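PDB 3EFZ: 14-3-3 protein from Cryptosporidium parvum, which probably binds phosphoserine-containing partner proteins, as other members of the all-helical 14-3-3 family do, and so takes part in cell signalling and regulation. Local coordinates for residues N212-G215 against A216-A220; L244-I247 against L248-V252. One frame throughout, in Å; residues are numbered along the deposited sequence.

Contact 1: N212-G215 against A216-A220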
loop_
_atom_site.group_PDB
_atom_site.type_symbol
_atom_site.label_atom_id
_atom_site.label_comp_id
_atom_site.label_asym_id
_atom_site.label_seq_id
_atom_site.Cartn_x
_atom_site.Cartn_y
_atom_site.Cartn_z
ATOM N N ASN B 212 6.288 11.856 -26.476
ATOM C CA ASN B 212 6.398 11.298 -27.828
ATOM C C ASN B 212 5.390 10.154 -28.042
ATOM O O ASN B 212 5.782 8.990 -28.126
ATOM C CB ASN B 212 7.848 10.838 -28.076
ATOM C CG ASN B 212 8.083 10.295 -29.484
ATOM O OD1 ASN B 212 7.274 10.485 -30.406
ATOM N ND2 ASN B 212 9.212 9.616 -29.657
ATOM N N PRO B 213 4.085 10.485 -28.135
ATOM C CA PRO B 213 3.054 9.443 -28.166
ATOM C C PRO B 213 3.096 8.565 -29.421
ATOM O O PRO B 213 2.728 7.393 -29.358
ATOM C CB PRO B 213 1.739 10.233 -28.104
ATOM C CG PRO B 213 2.121 11.627 -27.700
ATOM C CD PRO B 213 3.494 11.832 -28.231
ATOM N N GLU B 214 3.540 9.138 -30.540
ATOM C CA GLU B 214 3.669 8.412 -31.804
ATOM C C GLU B 214 4.848 7.443 -31.751
ATOM O O GLU B 214 4.711 6.273 -32.120
ATOM C CB GLU B 214 3.798 9.390 -32.984
ATOM C CG GLU B 214 3.667 8.727 -34.360
ATOM C CD GLU B 214 3.553 9.720 -35.511
ATOM O OE1 GLU B 214 3.874 9.325 -36.655
ATOM O OE2 GLU B 214 3.135 10.884 -35.286
ATOM N N GLY B 215 5.991 7.929 -31.268
ATOM C CA GLY B 215 7.169 7.087 -31.046
ATOM C C GLY B 215 6.834 5.942 -30.105
ATOM O O GLY B 215 7.276 4.810 -30.308
ATOM N N ALA B 216 6.031 6.255 -29.085
ATOM C CA ALA B 216 5.523 5.275 -28.122
ATOM C C ALA B 216 4.673 4.182 -28.791
ATOM O O ALA B 216 4.848 2.986 -28.516
ATOM C CB ALA B 216 4.712 5.982 -27.029
ATOM N N MET B 217 3.752 4.591 -29.658
ATOM C CA MET B 217 2.856 3.639 -30.294
ATOM C C MET B 217 3.526 2.779 -31.354
ATOM O O MET B 217 3.223 1.589 -31.450
ATOM C CB MET B 217 1.591 4.319 -30.802
ATOM C CG MET B 217 0.384 4.109 -29.873
ATOM S SD MET B 217 0.517 4.644 -28.140
ATOM C CE MET B 217 1.002 3.169 -27.240
ATOM N N LYS B 218 4.452 3.359 -32.116
ATOM C CA LYS B 218 5.298 2.574 -33.021
ATOM C C LYS B 218 6.123 1.535 -32.249
ATOM O O LYS B 218 6.268 0.388 -32.686
ATOM C CB LYS B 218 6.229 3.489 -33.817
ATOM C CG LYS B 218 5.569 4.177 -34.986
ATOM C CD LYS B 218 6.533 5.128 -35.668
ATOM C CE LYS B 218 5.830 5.932 -36.757
ATOM N NZ LYS B 218 6.659 7.091 -37.185
ATOM N N PHE B 219 6.655 1.947 -31.101
ATOM C CA PHE B 219 7.445 1.072 -30.233
ATOM C C PHE B 219 6.595 -0.113 -29.764
ATOM O O PHE B 219 7.037 -1.267 -29.826
ATOM C CB PHE B 219 8.021 1.869 -29.045
ATOM C CG PHE B 219 9.013 1.099 -28.208
ATOM C CD1 PHE B 219 8.642 0.594 -26.960
ATOM C CD2 PHE B 219 10.314 0.870 -28.666
ATOM C CE1 PHE B 219 9.556 -0.131 -26.160
ATOM C CE2 PHE B 219 11.240 0.140 -27.883
ATOM C CZ PHE B 219 10.853 -0.361 -26.622
ATOM N N ALA B 220 5.375 0.193 -29.322
ATOM C CA ALA B 220 4.399 -0.810 -28.892
ATOM C C ALA B 220 3.947 -1.722 -30.031
ATOM O O ALA B 220 3.895 -2.937 -29.848
ATOM C CB ALA B 220 3.191 -0.142 -28.232
#

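Contact 2: L244-I247 against L248-V252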
loop_
_atom_site.group_PDB
_atom_site.type_symbol
_atom_site.label_atom_id
_atom_site.label_comp_id
_atom_site.label_asym_id
_atom_site.label_seq_id
_atom_site.Cartn_x
_atom_site.Cartn_y
_atom_site.Cartn_z
ATOM N N LEU B 244 -0.782 -8.589 -21.301
ATOM C CA LEU B 244 0.080 -7.460 -21.651
ATOM C C LEU B 244 -0.030 -7.087 -23.117
ATOM O O LEU B 244 0.029 -5.908 -23.465
ATOM C CB LEU B 244 1.538 -7.735 -21.289
ATOM C CG LEU B 244 1.916 -7.691 -19.797
ATOM C CD1 LEU B 244 3.179 -8.493 -19.559
ATOM C CD2 LEU B 244 2.052 -6.254 -19.259
ATOM N N LEU B 245 -0.194 -8.089 -23.977
ATOM C CA LEU B 245 -0.408 -7.832 -25.402
ATOM C C LEU B 245 -1.729 -7.125 -25.630
ATOM O O LEU B 245 -1.827 -6.256 -26.504
ATOM C CB LEU B 245 -0.346 -9.121 -26.224
ATOM C CG LEU B 245 1.049 -9.719 -26.458
ATOM C CD1 LEU B 245 0.945 -11.049 -27.225
ATOM C CD2 LEU B 245 1.966 -8.725 -27.181
ATOM N N LYS B 246 -2.742 -7.489 -24.844
ATOM C CA LYS B 246 -4.036 -6.820 -24.912
ATOM C C LYS B 246 -3.902 -5.347 -24.545
ATOM O O LYS B 246 -4.390 -4.485 -25.278
ATOM C CB LYS B 246 -5.070 -7.506 -24.013
ATOM C CG LYS B 246 -6.488 -6.968 -24.193
ATOM C CD LYS B 246 -7.466 -7.560 -23.189
ATOM C CE LYS B 246 -8.908 -7.226 -23.564
ATOM N NZ LYS B 246 -9.194 -5.762 -23.605
ATOM N N ILE B 247 -3.248 -5.067 -23.417
ATOM C CA ILE B 247 -3.026 -3.696 -22.950
ATOM C C ILE B 247 -2.270 -2.864 -23.989
ATOM O O ILE B 247 -2.627 -1.710 -24.241
ATOM C CB ILE B 247 -2.284 -3.651 -21.582
ATOM C CG1 ILE B 247 -3.133 -4.302 -20.486
ATOM C CG2 ILE B 247 -1.929 -2.206 -21.201
ATOM C CD1 ILE B 247 -2.357 -4.697 -19.238
ATOM N N LEU B 248 -1.239 -3.460 -24.589
ATOM C CA LEU B 248 -0.452 -2.798 -25.631
ATOM C C LEU B 248 -1.295 -2.491 -26.871
ATOM O O LEU B 248 -1.212 -1.395 -27.428
ATOM C CB LEU B 248 0.790 -3.629 -26.005
ATOM C CG LEU B 248 1.963 -3.659 -25.017
ATOM C CD1 LEU B 248 2.855 -4.864 -25.259
ATOM C CD2 LEU B 248 2.769 -2.375 -25.083
ATOM N N ARG B 249 -2.105 -3.462 -27.285
ATOM C CA ARG B 249 -3.019 -3.296 -28.417
ATOM C C ARG B 249 -4.093 -2.241 -28.162
ATOM O O ARG B 249 -4.347 -1.401 -29.025
ATOM C CB ARG B 249 -3.680 -4.625 -28.782
ATOM C CG ARG B 249 -2.809 -5.531 -29.612
ATOM C CD ARG B 249 -3.596 -6.748 -30.081
ATOM N NE ARG B 249 -2.938 -7.433 -31.193
ATOM C CZ ARG B 249 -2.217 -8.551 -31.082
ATOM N NH1 ARG B 249 -2.044 -9.131 -29.897
ATOM N NH2 ARG B 249 -1.670 -9.094 -32.166
ATOM N N ASP B 250 -4.718 -2.303 -26.986
ATOM C CA ASP B 250 -5.742 -1.343 -26.583
ATOM C C ASP B 250 -5.219 0.085 -26.610
ATOM O O ASP B 250 -5.929 1.010 -27.005
ATOM C CB ASP B 250 -6.264 -1.661 -25.179
ATOM C CG ASP B 250 -7.104 -2.928 -25.131
ATOM O OD1 ASP B 250 -7.385 -3.512 -26.201
ATOM O OD2 ASP B 250 -7.484 -3.343 -24.014
ATOM N N ASN B 251 -3.972 0.258 -26.188
ATOM C CA ASN B 251 -3.380 1.582 -26.128
ATOM C C ASN B 251 -3.018 2.164 -27.490
ATOM O O ASN B 251 -3.204 3.363 -27.713
ATOM C CB ASN B 251 -2.191 1.599 -25.178
ATOM C CG ASN B 251 -2.615 1.742 -23.744
ATOM O OD1 ASN B 251 -2.625 2.843 -23.208
ATOM N ND2 ASN B 251 -3.005 0.640 -23.121
ATOM N N VAL B 252 -2.516 1.322 -28.394
ATOM C CA VAL B 252 -2.214 1.764 -29.760
ATOM C C VAL B 252 -3.491 2.166 -30.507
ATOM O O VAL B 252 -3.498 3.177 -31.216
ATOM C CB VAL B 252 -1.412 0.718 -30.589
ATOM C CG1 VAL B 252 -1.036 1.293 -31.937
ATOM C CG2 VAL B 252 -0.145 0.310 -29.871
#

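Contact 1: N212-G215 against A216-A220
N212 and A216 meet across the first turn of helix 213-228, where N212 is the N-cap residue. Its backbone O takes the N-H of A216 at 2.9 Å, in the plane of the carbonyl, and opens the i to i+4 pattern of the α-helix. The side chain of the same residue does the capping: OD1 accepts from G215 N at 3.0 Å. That donor stands above the carbonyl plane of the amide, 59° out of it, so the bond comes from above the amide and not along a lone pair of OD1. With CG anti to the backbone N (chi1 -177°), the amide of N212 folds over the start of the helix and supplies an acceptor for an N-H that has no preceding turn to bond to. Asparagine, short and with a carbonyl at its end, suits the N-cap. P213 suits the first turn because it lacks an N-H that would need a partner there, and its O accepts from M217 N at 3.0 Å. G215, with no side chain, lies close under the capping amide.

The methyl group of A216 is small enough to lie by the carbonyl oxygens of N212 and P213 while it packs on K206 and Y207 of helix 193-207. M217, bent at chi2 and chi3, instead packs against V252 and W255 of helix 239-256. The ring of F219 meets Y202 edge-to-face and makes a cation-pi contact with K206. On the exposed side E214 and K218 run side by side as extended chains, and a long salt bridge spans the 3.6 Å from E214 OE1 to K218 NZ. Between their backbones, K218 N points almost straight at E214 O, with an N-H...O angle of 175°.

Contact 2: L244-I247 against L248-V252
K246 and D250, one helical turn apart, form a salt bridge in which K246 NZ donates to D250 OD2 at 3.0 Å, on the syn side of the carboxylate. The lysine has CG anti to its backbone N (chi1 -172°) and runs extended until a bend at chi4 brings NZ within reach of OD2. A long flexible lysine and a short aspartate suit this part of the helix, where K246 is exposed and D250 partly so, and the two chains cross at a slant. Their backbones are joined as well, D250 N giving its hydrogen to K246 O at 2.8 Å.

A second polar grip falls on I247 O, which accepts two hydrogens from N251. ND2 approaches to 2.6 Å and the backbone N to 3.1 Å, from opposite faces of the carbonyl plane. The oxygen lies only 8° out of the N251 amide plane, so the side-chain N-H is aimed well at it and the pair of bonds should restrain the amide's rotation. I247 CG2 lies beside ND2 at 3.6 Å, the two side chains pointing the same way.

R249 runs extended from CG to NE, and L245 CB approaches its NH1 obliquely at 4.0 Å. Its charge is met by E228 of helix 213-228 through NH2, and its side chain also touches I224. Farther inward, L245 CD2 approaches L248 CD1 at 4.4 Å. L244 and L245 touch L196 of helix 193-207, and L245 also rests on A227. V252 packs against A220 and N221. Buried L245, L248 and V252 thus form the packed side, while K246, I247, D250 and N251 hold more open positions. In 14-3-3 proteins this last helix lines one wall of the amphipathic ligand groove, consistent with L244 and N251 here, whose side chains lie about 11 Å from that of R153 and about 12 Å from that of R79, both predicted phosphoserine contacts.

Overall arrangement
From the N terminus, the chain first reaches contact 1, where residues 212-220 begin helix 213-228 after helix 193-207. It then runs through that helix and a connection before helix 239-256 carries contact 2. Each contact joins consecutive residues and so closes no more than helical turns; the two stand in series, neither nesting nor crossing. Their centres lie about 12 Å apart, and the helices meet directly: M217 CG is 3.5 Å from V252 CA, and A220 CB is 3.9 Å from L248 CD2. Both also touch helix 193-207, so the contacts join three successive helices. The side chains of A216 and L244 are each about 11 Å from that of R153.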